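PDB 1XKL: salicylic acid-binding protein 2 from Nicotiana tabacum, which hydrolyses methyl salicylate to salicylic acid and methanol, releasing the active hormone that switches on systemic acquired resistance in plant tissue. Local coordinates for residues G4-W18 and G31-G43. Numbering follows the deposited sequence.
With STH (2-amino-4H-1,3-benzoxathiin-4-ol), chain E.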
# COMPACT_ATOMS: atom_id res chain seq x y z
N GLY A 4 -40.51 25.73 -20.86
CA GLY A 4 -39.29 24.95 -20.91
C GLY A 4 -39.55 23.53 -20.44
O GLY A 4 -40.24 23.33 -19.44
N LYS A 5 -39.02 22.54 -21.15
CA LYS A 5 -39.24 21.14 -20.77
C LYS A 5 -38.17 20.58 -19.83
O LYS A 5 -37.15 21.22 -19.57
CB LYS A 5 -39.33 20.25 -22.01
CG LYS A 5 -40.60 20.44 -22.83
CD LYS A 5 -40.71 19.41 -23.96
CE LYS A 5 -41.98 19.60 -24.78
NZ LYS A 5 -42.08 21.02 -25.29
N HIS A 6 -38.41 19.37 -19.34
CA HIS A 6 -37.49 18.72 -18.43
C HIS A 6 -36.70 17.62 -19.15
O HIS A 6 -37.26 16.62 -19.58
CB HIS A 6 -38.27 18.12 -17.26
CG HIS A 6 -37.41 17.57 -16.17
ND1 HIS A 6 -37.92 16.94 -15.06
CD2 HIS A 6 -36.06 17.55 -16.01
CE1 HIS A 6 -36.94 16.55 -14.27
NE2 HIS A 6 -35.80 16.91 -14.83
N PHE A 7 -35.39 17.85 -19.28
CA PHE A 7 -34.48 16.91 -19.92
C PHE A 7 -33.83 16.00 -18.88
O PHE A 7 -33.17 16.49 -17.95
CB PHE A 7 -33.39 17.66 -20.68
CG PHE A 7 -33.83 18.20 -22.02
CD1 PHE A 7 -33.80 17.38 -23.15
CD2 PHE A 7 -34.27 19.51 -22.14
CE1 PHE A 7 -34.22 17.87 -24.39
CE2 PHE A 7 -34.70 20.01 -23.38
CZ PHE A 7 -34.67 19.19 -24.50
N VAL A 8 -34.01 14.70 -19.02
CA VAL A 8 -33.42 13.72 -18.12
C VAL A 8 -32.29 13.07 -18.88
O VAL A 8 -32.53 12.31 -19.83
CB VAL A 8 -34.46 12.68 -17.69
CG1 VAL A 8 -33.80 11.57 -16.89
CG2 VAL A 8 -35.55 13.36 -16.87
N LEU A 9 -31.07 13.37 -18.46
CA LEU A 9 -29.88 12.85 -19.13
C LEU A 9 -29.34 11.60 -18.44
O LEU A 9 -29.05 11.61 -17.25
CB LEU A 9 -28.81 13.94 -19.20
CG LEU A 9 -29.27 15.32 -19.71
CD1 LEU A 9 -28.04 16.23 -19.86
CD2 LEU A 9 -29.97 15.18 -21.06
N VAL A 10 -29.22 10.53 -19.21
CA VAL A 10 -28.76 9.25 -18.69
C VAL A 10 -27.46 8.84 -19.35
O VAL A 10 -27.42 8.55 -20.55
CB VAL A 10 -29.82 8.19 -18.94
CG1 VAL A 10 -29.46 6.89 -18.25
CG2 VAL A 10 -31.17 8.71 -18.49
N HIS A 11 -26.41 8.79 -18.54
CA HIS A 11 -25.07 8.44 -18.98
C HIS A 11 -24.92 6.96 -19.36
O HIS A 11 -25.80 6.14 -19.10
CB HIS A 11 -24.07 8.78 -17.88
CG HIS A 11 -24.25 7.96 -16.64
ND1 HIS A 11 -23.81 6.66 -16.53
CD2 HIS A 11 -24.86 8.25 -15.47
CE1 HIS A 11 -24.14 6.18 -15.35
NE2 HIS A 11 -24.78 7.12 -14.68
N GLY A 12 -23.78 6.64 -19.97
CA GLY A 12 -23.49 5.29 -20.39
C GLY A 12 -22.66 4.55 -19.35
O GLY A 12 -22.46 5.04 -18.24
N ALA A 13 -22.17 3.37 -19.71
CA ALA A 13 -21.38 2.55 -18.81
C ALA A 13 -20.04 3.15 -18.42
O ALA A 13 -19.34 3.74 -19.24
CB ALA A 13 -21.18 1.17 -19.42
N CYS A 14 -19.69 2.97 -17.15
CA CYS A 14 -18.44 3.47 -16.61
C CYS A 14 -18.41 4.99 -16.48
O CYS A 14 -17.40 5.55 -16.06
CB CYS A 14 -17.26 3.01 -17.48
SG CYS A 14 -17.04 1.20 -17.62
N HIS A 15 -19.51 5.66 -16.84
CA HIS A 15 -19.57 7.12 -16.74
C HIS A 15 -20.56 7.58 -15.68
O HIS A 15 -21.02 6.78 -14.86
CB HIS A 15 -19.91 7.74 -18.10
CG HIS A 15 -18.79 7.65 -19.09
ND1 HIS A 15 -18.31 6.45 -19.57
CD2 HIS A 15 -18.02 8.62 -19.65
CE1 HIS A 15 -17.29 6.68 -20.38
NE2 HIS A 15 -17.09 7.99 -20.44
N GLY A 16 -20.88 8.87 -15.67
CA GLY A 16 -21.82 9.41 -14.69
C GLY A 16 -22.44 10.73 -15.12
O GLY A 16 -22.19 11.21 -16.22
N GLY A 17 -23.26 11.33 -14.25
CA GLY A 17 -23.89 12.59 -14.59
C GLY A 17 -22.87 13.63 -15.04
O GLY A 17 -23.17 14.50 -15.86
N TRP A 18 -21.66 13.53 -14.51
CA TRP A 18 -20.61 14.47 -14.85
C TRP A 18 -20.34 14.58 -16.36
O TRP A 18 -19.94 15.64 -16.83
CB TRP A 18 -19.31 14.07 -14.16
CG TRP A 18 -18.81 12.71 -14.52
CD1 TRP A 18 -19.03 11.55 -13.83
CD2 TRP A 18 -17.96 12.36 -15.62
NE1 TRP A 18 -18.36 10.50 -14.43
CE2 TRP A 18 -17.69 10.98 -15.53
CE3 TRP A 18 -17.39 13.09 -16.67
CZ2 TRP A 18 -16.88 10.31 -16.45
CZ3 TRP A 18 -16.58 12.43 -17.59
CH2 TRP A 18 -16.34 11.04 -17.47
N GLY A 31 -33.62 27.80 -21.28
CA GLY A 31 -34.78 27.90 -20.41
C GLY A 31 -35.38 26.57 -20.01
O GLY A 31 -36.50 26.51 -19.52
N HIS A 32 -34.62 25.50 -20.20
CA HIS A 32 -35.10 24.18 -19.86
C HIS A 32 -34.48 23.66 -18.57
O HIS A 32 -33.41 24.10 -18.16
CB HIS A 32 -34.79 23.21 -21.01
CG HIS A 32 -35.47 23.56 -22.29
ND1 HIS A 32 -36.83 23.47 -22.47
CD2 HIS A 32 -34.97 24.01 -23.47
CE1 HIS A 32 -37.14 23.84 -23.69
NE2 HIS A 32 -36.03 24.18 -24.32
N LYS A 33 -35.19 22.73 -17.93
CA LYS A 33 -34.72 22.10 -16.69
C LYS A 33 -33.95 20.85 -17.10
O LYS A 33 -34.34 20.16 -18.03
CB LYS A 33 -35.92 21.72 -15.82
CG LYS A 33 -35.59 20.89 -14.59
CD LYS A 33 -36.87 20.58 -13.81
CE LYS A 33 -36.62 19.64 -12.63
NZ LYS A 33 -35.67 20.20 -11.63
N VAL A 34 -32.85 20.58 -16.40
CA VAL A 34 -32.02 19.43 -16.72
C VAL A 34 -31.63 18.62 -15.49
O VAL A 34 -31.30 19.17 -14.45
CB VAL A 34 -30.71 19.89 -17.42
CG1 VAL A 34 -29.78 18.70 -17.67
CG2 VAL A 34 -31.05 20.58 -18.72
N THR A 35 -31.69 17.29 -15.62
CA THR A 35 -31.29 16.41 -14.53
C THR A 35 -30.26 15.43 -15.08
O THR A 35 -30.59 14.57 -15.89
CB THR A 35 -32.48 15.61 -13.96
OG1 THR A 35 -33.47 16.50 -13.43
CG2 THR A 35 -32.01 14.68 -12.85
N ALA A 36 -29.00 15.59 -14.68
CA ALA A 36 -27.94 14.69 -15.11
C ALA A 36 -27.68 13.78 -13.92
O ALA A 36 -26.74 13.98 -13.17
CB ALA A 36 -26.68 15.46 -15.46
N LEU A 37 -28.53 12.77 -13.76
CA LEU A 37 -28.37 11.89 -12.62
C LEU A 37 -27.23 10.89 -12.74
O LEU A 37 -26.61 10.72 -13.79
CB LEU A 37 -29.68 11.14 -12.35
CG LEU A 37 -30.01 9.96 -13.25
CD1 LEU A 37 -31.33 9.34 -12.80
CD2 LEU A 37 -30.10 10.41 -14.68
N ASP A 38 -26.95 10.25 -11.61
CA ASP A 38 -25.92 9.24 -11.53
C ASP A 38 -26.68 7.93 -11.39
O ASP A 38 -27.55 7.83 -10.53
CB ASP A 38 -25.07 9.43 -10.28
CG ASP A 38 -23.87 10.33 -10.50
OD1 ASP A 38 -23.28 10.76 -9.48
OD2 ASP A 38 -23.50 10.61 -11.66
N LEU A 39 -26.39 6.95 -12.23
CA LEU A 39 -27.07 5.67 -12.08
C LEU A 39 -26.40 4.99 -10.89
O LEU A 39 -25.49 5.56 -10.28
CB LEU A 39 -26.92 4.83 -13.36
CG LEU A 39 -27.72 5.34 -14.56
CD1 LEU A 39 -27.41 4.52 -15.80
CD2 LEU A 39 -29.20 5.28 -14.24
N ALA A 40 -26.84 3.78 -10.56
CA ALA A 40 -26.27 3.05 -9.43
C ALA A 40 -24.79 2.76 -9.66
O ALA A 40 -24.37 2.45 -10.78
CB ALA A 40 -27.03 1.75 -9.21
N ALA A 41 -24.00 2.89 -8.60
CA ALA A 41 -22.55 2.64 -8.63
C ALA A 41 -21.82 3.45 -9.70
O ALA A 41 -20.75 3.05 -10.18
CB ALA A 41 -22.29 1.15 -8.83
N SER A 42 -22.40 4.59 -10.07
CA SER A 42 -21.81 5.46 -11.08
C SER A 42 -21.63 6.87 -10.54
O SER A 42 -22.38 7.30 -9.65
CB SER A 42 -22.71 5.49 -12.32
OG SER A 42 -23.06 4.18 -12.72
N GLY A 43 -20.65 7.59 -11.07
CA GLY A 43 -20.40 8.95 -10.62
C GLY A 43 -20.02 8.95 -9.15
O GLY A 43 -19.05 8.30 -8.76
C8 STH E . -21.37 0.96 -23.15
O8 STH E . -22.10 -0.09 -22.70
C1 STH E . -20.38 0.81 -24.26
C2 STH E . -19.60 1.99 -24.71
C3 STH E . -18.65 1.83 -25.77
C4 STH E . -18.44 0.55 -26.36
C5 STH E . -19.18 -0.59 -25.93
C6 STH E . -20.12 -0.47 -24.89
C7 STH E . -20.95 3.50 -23.36
O2 STH E . -19.79 3.27 -24.15
N7 STH E . -20.67 4.52 -22.47
S7 STH E . -21.57 2.23 -22.58
O HOH W 1 -26.66 10.96 -16.46
O HOH W 2 -21.30 12.39 -11.82
O HOH W 3 -18.08 7.72 -13.16
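His6, Phe7 and Val8 of strand 6-10 pair with Lys33, Val34 and Thr35 of strand 33-36 in parallel register, the two strands of a beta-alpha-beta unit whose crossover helix is 23-29, at the border of the parallel sheet of the alpha/beta-hydrolase fold. The backbone ladder runs from Lys33 N to Lys5 O through Phe7 N to Lys33 O and Thr35 N to Phe7 O, ending with Leu9 N to Thr35 O at 2.9 Å. On one face of the sheet the His6 ring, its CG anti to the backbone N (chi1 -172°), leans across to the neighbouring strand. There NE2 meets Thr35 OG1 at the ring edge, 2.7 Å away and nearly straight, while Lys33 CE lies over the ring, 3.7 Å from its centroid. With ND1 bound to Glu73, both ring nitrogens are engaged and the imidazole's rotation is fixed. On the opposite face Leu9 CD1 packs on Val34 CG1, under helix 23-29, and Phe7 turns its edge to the face of His32 in a T-shaped stack with planes at 83°. His32 ND1, in turn, accepts Lys5 N in its ring plane at 2.7 Å.

Beyond the strands the backbones separate, and water 1 bridges the gap by donating to both Leu9 O and Leu37 O. The His11 ring then spans the two loops: ND1 donates to Gly12 O and NE2 accepts Leu39 N at 2.9 Å, both in the ring plane. This probably steadies the loop carrying Ala13, a salicylate-binding residue, whose backbone N approaches the bound ligand's S7. Farther on, Asp38 OD1 takes Thr44 N, while OD2 receives Gly17 N at 2.7 Å, nearly along its C-O axis, and also accepts a bond from water 2.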